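Local coordinates for protein ribokinase, putative (Burkholderia thailandensis, PDB 3B1N) that probably phosphorylates nucleosides at the expense of ATP, as a pfkB-family nucleoside kinase, held here with ADP and the nucleoside analogue mizoribine, at residues I105-Q113 with E243-C251; I183-D193 with I210-R221. All coordinates share one frame; numbering follows the deposited sequence. Where two conformers were deposited one is given.

Interaction 1: residues I105-Q113 with E243-C251; sequences ITTDLDNNQ and ERVIDPTGC. With ADP (adenosine-5'-diphosphate), chain G.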
loop_
_atom_site.group_PDB
_atom_site.type_symbol
_atom_site.label_atom_id
_atom_site.label_comp_id
_atom_site.label_asym_id
_atom_site.label_seq_id
_atom_site.Cartn_x
_atom_site.Cartn_y
_atom_site.Cartn_z
ATOM N N ILE B 105 3.912 -4.174 0.542
ATOM C CA ILE B 105 4.499 -2.921 1.018
ATOM C C ILE B 105 4.487 -1.845 -0.070
ATOM O O ILE B 105 5.058 -2.045 -1.121
ATOM C CB ILE B 105 5.986 -3.213 1.409
ATOM C CG1 ILE B 105 6.047 -4.362 2.412
ATOM C CG2 ILE B 105 6.717 -1.912 1.922
ATOM C CD1 ILE B 105 7.538 -4.810 2.746
ATOM N N THR B 106 3.829 -0.714 0.225
ATOM C CA THR B 106 3.945 0.431 -0.689
ATOM C C THR B 106 4.859 1.491 -0.135
ATOM O O THR B 106 4.637 1.960 0.986
ATOM C CB THR B 106 2.626 0.989 -1.072
ATOM O OG1 THR B 106 1.832 -0.063 -1.606
ATOM C CG2 THR B 106 2.898 2.136 -2.092
ATOM N N THR B 107 5.962 1.756 -0.841
ATOM C CA THR B 107 6.947 2.680 -0.335
ATOM C C THR B 107 6.973 3.992 -1.143
ATOM O O THR B 107 6.516 4.008 -2.282
ATOM C CB THR B 107 8.366 1.979 -0.246
ATOM O OG1 THR B 107 9.361 2.951 0.063
ATOM C CG2 THR B 107 8.745 1.230 -1.535
ATOM N N ASP B 108 7.478 5.042 -0.537
ATOM C CA ASP B 108 7.920 6.190 -1.321
ATOM C C ASP B 108 9.403 6.348 -1.114
ATOM O O ASP B 108 10.024 5.467 -0.469
ATOM C CB ASP B 108 7.128 7.483 -1.052
ATOM C CG ASP B 108 7.470 8.157 0.269
ATOM O OD1 ASP B 108 8.359 7.682 1.031
ATOM O OD2 ASP B 108 6.873 9.194 0.566
ATOM N N LEU B 109 9.971 7.425 -1.629
ATOM C CA LEU B 109 11.438 7.600 -1.616
ATOM C C LEU B 109 11.931 8.130 -0.277
ATOM O O LEU B 109 13.103 7.879 0.056
ATOM C CB LEU B 109 11.927 8.417 -2.818
ATOM C CG LEU B 109 11.565 7.749 -4.161
ATOM C CD1 LEU B 109 11.922 8.652 -5.389
ATOM C CD2 LEU B 109 12.007 6.272 -4.389
ATOM N N ASP B 110 11.048 8.794 0.490
ATOM C CA ASP B 110 11.302 9.330 1.848
ATOM C C ASP B 110 11.322 8.248 2.901
ATOM O O ASP B 110 11.447 8.533 4.104
ATOM C CB ASP B 110 10.184 10.266 2.265
ATOM C CG ASP B 110 10.395 11.686 1.820
ATOM O OD1 ASP B 110 11.394 11.934 1.097
ATOM O OD2 ASP B 110 9.583 12.552 2.248
ATOM N N ASN B 111 11.146 7.018 2.464
ATOM C CA ASN B 111 11.209 5.854 3.324
ATOM C C ASN B 111 9.875 5.750 4.083
ATOM O O ASN B 111 9.771 5.087 5.122
ATOM C CB ASN B 111 12.421 5.941 4.311
ATOM C CG ASN B 111 13.830 6.097 3.612
ATOM O OD1 ASN B 111 14.850 5.983 4.296
ATOM N ND2 ASN B 111 13.871 6.330 2.302
ATOM N N ASN B 112 8.812 6.406 3.575
ATOM C CA ASN B 112 7.467 6.117 4.099
ATOM C C ASN B 112 7.030 4.783 3.564
ATOM O O ASN B 112 7.346 4.465 2.409
ATOM C CB ASN B 112 6.472 7.230 3.714
ATOM C CG ASN B 112 6.877 8.552 4.307
ATOM O OD1 ASN B 112 7.094 8.643 5.513
ATOM N ND2 ASN B 112 7.044 9.595 3.460
ATOM N N GLN B 113 6.381 3.978 4.418
ATOM C CA GLN B 113 5.861 2.630 4.102
ATOM C C GLN B 113 4.390 2.538 4.539
ATOM O O GLN B 113 4.109 2.896 5.691
ATOM C CB GLN B 113 6.647 1.554 4.894
ATOM C CG GLN B 113 8.070 1.311 4.419
ATOM C CD GLN B 113 8.811 0.155 5.129
ATOM O OE1 GLN B 113 8.349 -0.994 5.184
ATOM N NE2 GLN B 113 10.004 0.461 5.628
ATOM N N GLU B 243 24.877 5.387 -2.900
ATOM C CA GLU B 243 25.329 5.398 -4.300
ATOM C C GLU B 243 24.150 5.700 -5.227
ATOM O O GLU B 243 24.335 6.394 -6.249
ATOM C CB GLU B 243 26.050 4.104 -4.701
ATOM C CG GLU B 243 27.215 3.703 -3.771
ATOM C CD GLU B 243 28.508 4.478 -3.987
ATOM O OE1 GLU B 243 28.532 5.713 -3.739
ATOM O OE2 GLU B 243 29.512 3.832 -4.368
ATOM N N ARG B 244 22.961 5.219 -4.862
ATOM C CA ARG B 244 21.705 5.548 -5.546
ATOM C C ARG B 244 20.623 5.115 -4.561
ATOM O O ARG B 244 20.901 4.332 -3.647
ATOM C CB ARG B 244 21.577 4.820 -6.888
ATOM C CG ARG B 244 21.597 3.308 -6.777
ATOM C CD ARG B 244 21.717 2.533 -8.131
ATOM N NE ARG B 244 21.581 1.090 -7.866
ATOM C CZ ARG B 244 21.291 0.135 -8.765
ATOM N NH1 ARG B 244 21.084 0.414 -10.064
ATOM N NH2 ARG B 244 21.189 -1.127 -8.354
ATOM N N VAL B 245 19.426 5.646 -4.746
ATOM C CA VAL B 245 18.264 5.270 -3.939
ATOM C C VAL B 245 17.279 4.493 -4.780
ATOM O O VAL B 245 16.573 5.041 -5.671
ATOM C CB VAL B 245 17.553 6.505 -3.316
ATOM C CG1 VAL B 245 16.271 6.093 -2.557
ATOM C CG2 VAL B 245 18.556 7.290 -2.380
ATOM N N ILE B 246 17.220 3.210 -4.506
ATOM C CA ILE B 246 16.328 2.302 -5.233
ATOM C C ILE B 246 15.134 1.914 -4.370
ATOM O O ILE B 246 13.959 2.019 -4.809
ATOM C CB ILE B 246 17.114 1.067 -5.699
ATOM C CG1 ILE B 246 18.248 1.481 -6.655
ATOM C CG2 ILE B 246 16.212 0.065 -6.342
ATOM C CD1 ILE B 246 17.733 2.142 -7.964
ATOM N N ASP B 247 15.388 1.473 -3.130
ATOM C CA ASP B 247 14.309 0.917 -2.314
ATOM C C ASP B 247 14.675 1.040 -0.843
ATOM O O ASP B 247 15.646 0.400 -0.407
ATOM C CB ASP B 247 14.144 -0.582 -2.625
ATOM C CG ASP B 247 13.006 -1.230 -1.839
ATOM O OD1 ASP B 247 12.234 -0.531 -1.129
ATOM O OD2 ASP B 247 12.898 -2.457 -1.946
ATOM N N PRO B 248 13.961 1.859 -0.090
ATOM C CA PRO B 248 14.312 1.967 1.347
ATOM C C PRO B 248 13.826 0.820 2.223
ATOM O O PRO B 248 14.172 0.812 3.428
ATOM C CB PRO B 248 13.625 3.242 1.817
ATOM C CG PRO B 248 12.756 3.685 0.723
ATOM C CD PRO B 248 12.978 2.883 -0.537
ATOM N N THR B 249 13.026 -0.099 1.697
ATOM C CA THR B 249 12.475 -1.161 2.520
ATOM C C THR B 249 13.605 -2.008 3.116
ATOM O O THR B 249 14.404 -2.571 2.389
ATOM C CB THR B 249 11.621 -2.143 1.687
ATOM O OG1 THR B 249 10.634 -1.379 1.028
ATOM C CG2 THR B 249 10.907 -3.146 2.598
ATOM N N GLY B 250 13.643 -2.026 4.459
ATOM C CA GLY B 250 14.617 -2.850 5.163
ATOM C C GLY B 250 15.815 -2.025 5.579
ATOM O O GLY B 250 16.753 -2.598 6.102
ATOM N N CYS B 251 15.832 -0.714 5.318
ATOM C CA CYS B 251 17.051 0.065 5.748
ATOM C C CYS B 251 17.265 -0.004 7.247
ATOM O O CYS B 251 18.428 -0.209 7.688
ATOM C CB CYS B 251 16.933 1.519 5.370
ATOM S SG CYS B 251 17.307 1.844 3.632
HETATM P PB ADP G . 13.363 2.295 8.782
HETATM O O1B ADP G . 12.155 3.218 8.715
HETATM O O2B ADP G . 13.331 1.517 10.062
HETATM O O3B ADP G . 13.724 1.420 7.634
HETATM P PA ADP G . 15.193 4.642 8.399
HETATM O O1A ADP G . 14.391 5.084 7.166
HETATM O O2A ADP G . 15.321 5.570 9.567
HETATM O O3A ADP G . 14.655 3.303 9.045
HETATM O "O5'" ADP G . 16.566 4.257 7.757
HETATM C "C5'" ADP G . 17.507 3.607 8.619
HETATM C "C4'" ADP G . 18.949 3.997 8.335
HETATM O "O4'" ADP G . 19.278 3.633 6.977
HETATM C "C3'" ADP G . 19.226 5.517 8.433
HETATM O "O3'" ADP G . 19.450 5.920 9.793
HETATM C "C2'" ADP G . 20.379 5.653 7.471
HETATM O "O2'" ADP G . 21.614 5.308 8.135
HETATM C "C1'" ADP G . 20.109 4.635 6.400
HETATM N N9 ADP G . 19.330 5.276 5.304
HETATM C C8 ADP G . 17.972 5.360 5.132
HETATM N N7 ADP G . 17.687 6.092 4.006
HETATM C C5 ADP G . 18.840 6.528 3.524
HETATM C C6 ADP G . 19.239 7.371 2.399
HETATM N N6 ADP G . 18.257 7.870 1.597
HETATM N N1 ADP G . 20.524 7.604 2.206
HETATM C C2 ADP G . 21.488 7.101 3.014
HETATM N N3 ADP G . 21.191 6.304 4.049
HETATM C C4 ADP G . 19.928 6.016 4.359
HETATM O O HOH W 1 12.201 -0.534 6.339
#
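Pro248 sits over the turn Asp108-Asn111, its CG 3.5 Å from Asp108 O and its CB packed against the Asn111 side chain, which also borders ADP. Thr107 slants across the Pro248 ring, Thr107 OG1 lying 3.5 Å from Pro248 CG. In the conformer given, OG1 stands opposite the backbone N (chi1 171°), bonds Asp108 O at 2.7 Å, and leaves Thr107 CG2 3.9 Å from Asp247 OD1. Ile105 and Thr249 meet tip to tip, CD1 to CG2 at 3.8 Å.

The second shell fixes both loops. Asp247 OD1 takes two bonds from Thr249: OG1 at 2.8 Å on the syn side, and the backbone N from above the carboxylate plane, an Asx turn. Asp247 OD2 is held by Gly288 N. In the other segment, the Asp108 carboxylate receives Asn112 N and, at 2.9 Å from OD2, Asn112 ND2, with Phe21 N as a further donor.

A water accepts from Gly250 N at 2.8 Å and donates to ADP O3B; its short approach to Gln113 NE2 is doubtful. Gly250, at positive phi (98°), is the third residue of the type II turn Pro248-Cys251 and stands at the N-cap position of helix 251-264, whose early residue Gly252 also binds ADP. Asp247 to Asp253 read DPTGCGD, resembling the DTxGAGD-type motif of pfkB kinases, whose helix start probably forms the anion hole here, as in ribokinase.

Interaction 2: residues I183-D193 with I210-R221; sequences IELATYIAVND and IASRVQALIITR. With NA (sodium ion), chain H; ADP (adenosine-5'-diphosphate), chain G.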
loop_
_atom_site.group_PDB
_atom_site.type_symbol
_atom_site.label_atom_id
_atom_site.label_comp_id
_atom_site.label_asym_id
_atom_site.label_seq_id
_atom_site.Cartn_x
_atom_site.Cartn_y
_atom_site.Cartn_z
ATOM N N ILE B 183 9.938 -1.997 27.563
ATOM C CA ILE B 183 11.039 -1.051 27.626
ATOM C C ILE B 183 11.799 -1.174 28.949
ATOM O O ILE B 183 13.050 -1.129 28.942
ATOM C CB ILE B 183 10.527 0.382 27.428
ATOM C CG1 ILE B 183 10.023 0.555 25.983
ATOM C CG2 ILE B 183 11.604 1.409 27.756
ATOM C CD1 ILE B 183 9.112 1.784 25.786
ATOM N N GLU B 184 11.071 -1.343 30.066
ATOM C CA GLU B 184 11.742 -1.641 31.344
ATOM C C GLU B 184 12.692 -2.861 31.236
ATOM O O GLU B 184 13.864 -2.796 31.606
ATOM C CB GLU B 184 10.719 -1.819 32.496
ATOM C CG GLU B 184 10.112 -0.480 33.005
ATOM C CD GLU B 184 8.742 -0.655 33.653
ATOM O OE1 GLU B 184 8.088 0.376 34.002
ATOM O OE2 GLU B 184 8.308 -1.834 33.811
ATOM N N LEU B 185 12.228 -3.943 30.630
ATOM C CA LEU B 185 13.012 -5.154 30.457
ATOM C C LEU B 185 14.165 -5.021 29.448
ATOM O O LEU B 185 15.194 -5.674 29.588
ATOM C CB LEU B 185 12.109 -6.303 30.002
ATOM C CG LEU B 185 10.971 -6.734 30.953
ATOM C CD1 LEU B 185 10.132 -7.785 30.258
ATOM C CD2 LEU B 185 11.488 -7.236 32.331
ATOM N N ALA B 186 13.964 -4.208 28.412
ATOM C CA ALA B 186 14.929 -4.153 27.303
ATOM C C ALA B 186 16.276 -3.559 27.714
ATOM O O ALA B 186 16.326 -2.635 28.525
ATOM C CB ALA B 186 14.349 -3.317 26.143
ATOM N N THR B 187 17.357 -4.021 27.097
ATOM C CA THR B 187 18.679 -3.396 27.295
ATOM C C THR B 187 18.828 -2.164 26.398
ATOM O O THR B 187 19.409 -1.163 26.783
ATOM C CB THR B 187 19.811 -4.361 26.939
ATOM O OG1 THR B 187 19.505 -5.689 27.408
ATOM C CG2 THR B 187 21.148 -3.819 27.471
ATOM N N TYR B 188 18.336 -2.266 25.157
ATOM C CA TYR B 188 18.403 -1.140 24.240
ATOM C C TYR B 188 17.063 -1.038 23.509
ATOM O O TYR B 188 16.348 -2.040 23.426
ATOM C CB TYR B 188 19.537 -1.315 23.186
ATOM C CG TYR B 188 20.786 -2.032 23.672
ATOM C CD1 TYR B 188 20.911 -3.407 23.572
ATOM C CD2 TYR B 188 21.844 -1.309 24.255
ATOM C CE1 TYR B 188 22.050 -4.055 23.987
ATOM C CE2 TYR B 188 22.982 -1.963 24.709
ATOM C CZ TYR B 188 23.073 -3.328 24.552
ATOM O OH TYR B 188 24.210 -4.010 24.971
ATOM N N ILE B 189 16.740 0.144 23.000
ATOM C CA ILE B 189 15.580 0.255 22.097
ATOM C C ILE B 189 16.051 0.898 20.794
ATOM O O ILE B 189 16.829 1.852 20.787
ATOM C CB ILE B 189 14.348 0.962 22.785
ATOM C CG1 ILE B 189 13.117 1.011 21.873
ATOM C CG2 ILE B 189 14.698 2.364 23.339
ATOM C CD1 ILE B 189 11.881 1.538 22.576
ATOM N N ALA B 190 15.609 0.327 19.669
ATOM C CA ALA B 190 15.954 0.915 18.377
ATOM C C ALA B 190 14.660 1.179 17.652
ATOM O O ALA B 190 13.807 0.294 17.571
ATOM C CB ALA B 190 16.818 -0.021 17.585
ATOM N N VAL B 191 14.485 2.400 17.165
ATOM C CA VAL B 191 13.210 2.759 16.477
ATOM C C VAL B 191 13.516 3.796 15.451
ATOM O O VAL B 191 14.547 4.471 15.559
ATOM C CB VAL B 191 12.123 3.314 17.467
ATOM C CG1 VAL B 191 11.406 2.178 18.206
ATOM C CG2 VAL B 191 12.667 4.342 18.434
ATOM N N ASN B 192 12.662 3.929 14.413
ATOM C CA ASN B 192 12.778 5.145 13.615
ATOM C C ASN B 192 12.045 6.299 14.281
ATOM O O ASN B 192 11.408 6.105 15.315
ATOM C CB ASN B 192 12.405 4.978 12.145
ATOM C CG ASN B 192 10.926 4.828 11.896
ATOM O OD1 ASN B 192 10.093 5.384 12.574
ATOM N ND2 ASN B 192 10.610 4.079 10.848
ATOM N N ASP B 193 12.200 7.510 13.763
ATOM C CA ASP B 193 11.648 8.633 14.502
ATOM C C ASP B 193 10.118 8.667 14.589
ATOM O O ASP B 193 9.551 9.139 15.565
ATOM C CB ASP B 193 12.223 9.963 14.046
ATOM C CG ASP B 193 11.705 10.401 12.740
ATOM O OD1 ASP B 193 11.762 9.640 11.748
ATOM O OD2 ASP B 193 11.282 11.572 12.715
ATOM N N ILE B 210 12.323 7.454 28.583
ATOM C CA ILE B 210 12.625 6.166 27.975
ATOM C C ILE B 210 14.127 5.859 28.098
ATOM O O ILE B 210 14.543 4.728 28.448
ATOM C CB ILE B 210 12.154 6.158 26.494
ATOM C CG1 ILE B 210 10.626 6.238 26.415
ATOM C CG2 ILE B 210 12.666 4.941 25.733
ATOM C CD1 ILE B 210 10.136 6.607 25.039
ATOM N N ALA B 211 14.920 6.892 27.818
ATOM C CA ALA B 211 16.365 6.804 27.822
ATOM C C ALA B 211 16.879 6.410 29.209
ATOM O O ALA B 211 17.892 5.727 29.332
ATOM C CB ALA B 211 16.962 8.144 27.416
ATOM N N SER B 212 16.157 6.821 30.251
ATOM C CA SER B 212 16.561 6.458 31.615
ATOM C C SER B 212 16.332 4.986 31.927
ATOM O O SER B 212 16.914 4.477 32.879
ATOM C CB SER B 212 15.871 7.352 32.648
ATOM O OG SER B 212 14.521 6.970 32.843
ATOM N N ARG B 213 15.513 4.295 31.124
ATOM C CA ARG B 213 15.178 2.883 31.370
ATOM C C ARG B 213 15.910 1.856 30.499
ATOM O O ARG B 213 15.622 0.652 30.581
ATOM C CB ARG B 213 13.666 2.694 31.295
ATOM C CG ARG B 213 12.921 3.569 32.329
ATOM C CD ARG B 213 11.444 3.425 32.109
ATOM N NE ARG B 213 10.651 3.866 33.264
ATOM C CZ ARG B 213 10.453 5.133 33.610
ATOM N NH1 ARG B 213 9.687 5.396 34.665
ATOM N NH2 ARG B 213 11.011 6.130 32.932
ATOM N N VAL B 214 16.823 2.339 29.663
ATOM C CA VAL B 214 17.642 1.480 28.812
ATOM C C VAL B 214 19.086 1.948 28.815
ATOM O O VAL B 214 19.393 3.080 29.207
ATOM C CB VAL B 214 17.127 1.476 27.328
ATOM C CG1 VAL B 214 15.779 0.707 27.211
ATOM C CG2 VAL B 214 17.034 2.923 26.753
ATOM N N GLN B 215 19.975 1.086 28.360
ATOM C CA GLN B 215 21.365 1.471 28.154
ATOM C C GLN B 215 21.567 2.399 26.957
ATOM O O GLN B 215 22.467 3.253 26.972
ATOM C CB GLN B 215 22.274 0.249 28.067
ATOM C CG GLN B 215 22.363 -0.485 29.419
ATOM C CD GLN B 215 23.314 -1.666 29.387
ATOM O OE1 GLN B 215 24.201 -1.741 28.526
ATOM N NE2 GLN B 215 23.128 -2.616 30.330
ATOM N N ALA B 216 20.764 2.214 25.897
ATOM C CA ALA B 216 20.866 3.134 24.762
ATOM C C ALA B 216 19.510 3.201 24.087
ATOM O O ALA B 216 18.813 2.183 24.017
ATOM C CB ALA B 216 21.941 2.694 23.728
ATOM N N LEU B 217 19.151 4.400 23.659
ATOM C CA LEU B 217 17.932 4.668 22.864
ATOM C C LEU B 217 18.434 5.142 21.519
ATOM O O LEU B 217 19.075 6.188 21.388
ATOM C CB LEU B 217 17.086 5.758 23.518
ATOM C CG LEU B 217 15.959 6.440 22.716
ATOM C CD1 LEU B 217 14.965 5.416 22.145
ATOM C CD2 LEU B 217 15.232 7.502 23.540
ATOM N N ILE B 218 18.144 4.332 20.498
ATOM C CA ILE B 218 18.652 4.565 19.155
ATOM C C ILE B 218 17.463 4.932 18.283
ATOM O O ILE B 218 16.470 4.178 18.254
ATOM C CB ILE B 218 19.326 3.294 18.597
ATOM C CG1 ILE B 218 20.519 2.842 19.478
ATOM C CG2 ILE B 218 19.766 3.505 17.184
ATOM C CD1 ILE B 218 20.246 1.580 20.232
ATOM N N ILE B 219 17.564 6.096 17.643
ATOM C CA ILE B 219 16.477 6.624 16.784
ATOM C C ILE B 219 17.043 6.932 15.411
ATOM O O ILE B 219 17.962 7.765 15.276
ATOM C CB ILE B 219 15.765 7.854 17.411
ATOM C CG1 ILE B 219 15.237 7.512 18.798
ATOM C CG2 ILE B 219 14.697 8.359 16.371
ATOM C CD1 ILE B 219 14.833 8.761 19.638
ATOM N N THR B 220 16.512 6.238 14.401
ATOM C CA THR B 220 17.006 6.445 13.038
ATOM C C THR B 220 16.121 7.497 12.381
ATOM O O THR B 220 14.901 7.577 12.674
ATOM C CB THR B 220 17.022 5.137 12.236
ATOM O OG1 THR B 220 15.677 4.688 12.010
ATOM C CG2 THR B 220 17.767 4.061 13.035
ATOM N N ARG B 221 16.758 8.280 11.509
ATOM C CA ARG B 221 16.153 9.443 10.874
ATOM C C ARG B 221 16.355 9.411 9.359
ATOM O O ARG B 221 16.620 10.431 8.705
ATOM C CB ARG B 221 16.723 10.725 11.534
ATOM C CG ARG B 221 16.703 10.675 13.057
ATOM C CD ARG B 221 17.185 11.955 13.724
ATOM N NE ARG B 221 17.367 11.800 15.174
ATOM C CZ ARG B 221 16.442 12.060 16.110
ATOM N NH1 ARG B 221 15.218 12.489 15.768
ATOM N NH2 ARG B 221 16.729 11.886 17.403
HETATM NA NA NA H . 15.159 -1.466 30.131
HETATM P PB ADP G . 13.363 2.295 8.782
HETATM O O1B ADP G . 12.155 3.218 8.715
HETATM O O2B ADP G . 13.331 1.517 10.062
HETATM O O3B ADP G . 13.724 1.420 7.634
HETATM P PA ADP G . 15.193 4.642 8.399
HETATM O O1A ADP G . 14.391 5.084 7.166
HETATM O O2A ADP G . 15.321 5.570 9.567
HETATM O O3A ADP G . 14.655 3.303 9.045
HETATM O "O5'" ADP G . 16.566 4.257 7.757
HETATM C "C5'" ADP G . 17.507 3.607 8.619
HETATM C "C4'" ADP G . 18.949 3.997 8.335
HETATM O "O4'" ADP G . 19.278 3.633 6.977
HETATM C "C3'" ADP G . 19.226 5.517 8.433
HETATM O "O3'" ADP G . 19.450 5.920 9.793
HETATM C "C2'" ADP G . 20.379 5.653 7.471
HETATM O "O2'" ADP G . 21.614 5.308 8.135
HETATM C "C1'" ADP G . 20.109 4.635 6.400
HETATM N N9 ADP G . 19.330 5.276 5.304
HETATM C C8 ADP G . 17.972 5.360 5.132
HETATM N N7 ADP G . 17.687 6.092 4.006
HETATM C C5 ADP G . 18.840 6.528 3.524
HETATM C C6 ADP G . 19.239 7.371 2.399
HETATM N N6 ADP G . 18.257 7.870 1.597
HETATM N N1 ADP G . 20.524 7.604 2.206
HETATM C C2 ADP G . 21.488 7.101 3.014
HETATM N N3 ADP G . 21.191 6.304 4.049
HETATM C C4 ADP G . 19.928 6.016 4.359
HETATM O O HOH W 2 13.107 13.490 14.063
HETATM O O HOH W 3 17.057 -1.976 31.627
#
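Ile189 and Val191 of strand 188-192 run beside Leu217 and Ile219 of strand 216-220, neighbouring parallel strands of the Rossmann-like central sheet, their axes 18° apart. Helices 193-203 and 207-211 link them in a beta-alpha-beta crossover.

Backbone bonds alternate between the strands. Ile218 N gives to Ile189 O at 2.8 Å, almost straight on to the carbonyl (C=O...N angle 167°), and Ile218 O receives Val191 N at 2.9 Å. Thr220 N continues the pattern to Val191 O, and Gln215 N reaches Thr187 O at the strand starts.

Apolar side chains divide between the two faces. Val191 and Ile219 lie alongside each other, CG2 to CG1 at 4.1 Å, on the face shared with Ile189 and Leu217, where Val191 also touches Ala196 of helix 193-203. Tyr188, Ala190 and Ile218 occupy the other face, where Tyr188 and Ile218 touch helix 251-264. Just before the strands begin, Thr187 CG2 rests against the Gln215 amide, 3.6 Å from CD.

Metal coordination ties the ends before the strands: a sodium ion collects the carbonyl oxygens of Ile183, Glu184 and Ala186, and Arg213 O from the facing segment at 2.2 Å, with one water.

Phosphate binding occupies the C-terminal strand ends. Asn192 ND2 donates to ADP O1B at 2.8 Å. Thr220 OG1, set between its backbone N and carbonyl carbon (chi1 67°), packs against Asn192 CB and donates to ADP O2A at 2.6 Å.

Overall arrangement
Both contacts are largely buried, and each meets ADP and the second subunit, yet they do not touch: the centres of interactions 1 and 2 are about 23 Å apart, the nearest atoms of interactions 1 and 2 about 6 Å. Interaction 2 belongs to the central nine-stranded sheet and is held by regular backbone bonds and aliphatic packing, with a sodium ion at the end remote from the nucleotide. Interaction 1 joins a strand end of the smaller four-stranded sheet to the loop before helix 251-264, relying on side-chain packing and turns within each loop, with a water between Gly250 and the ADP phosphate. That helix begins in interaction 1 and lies over one face of interaction 2.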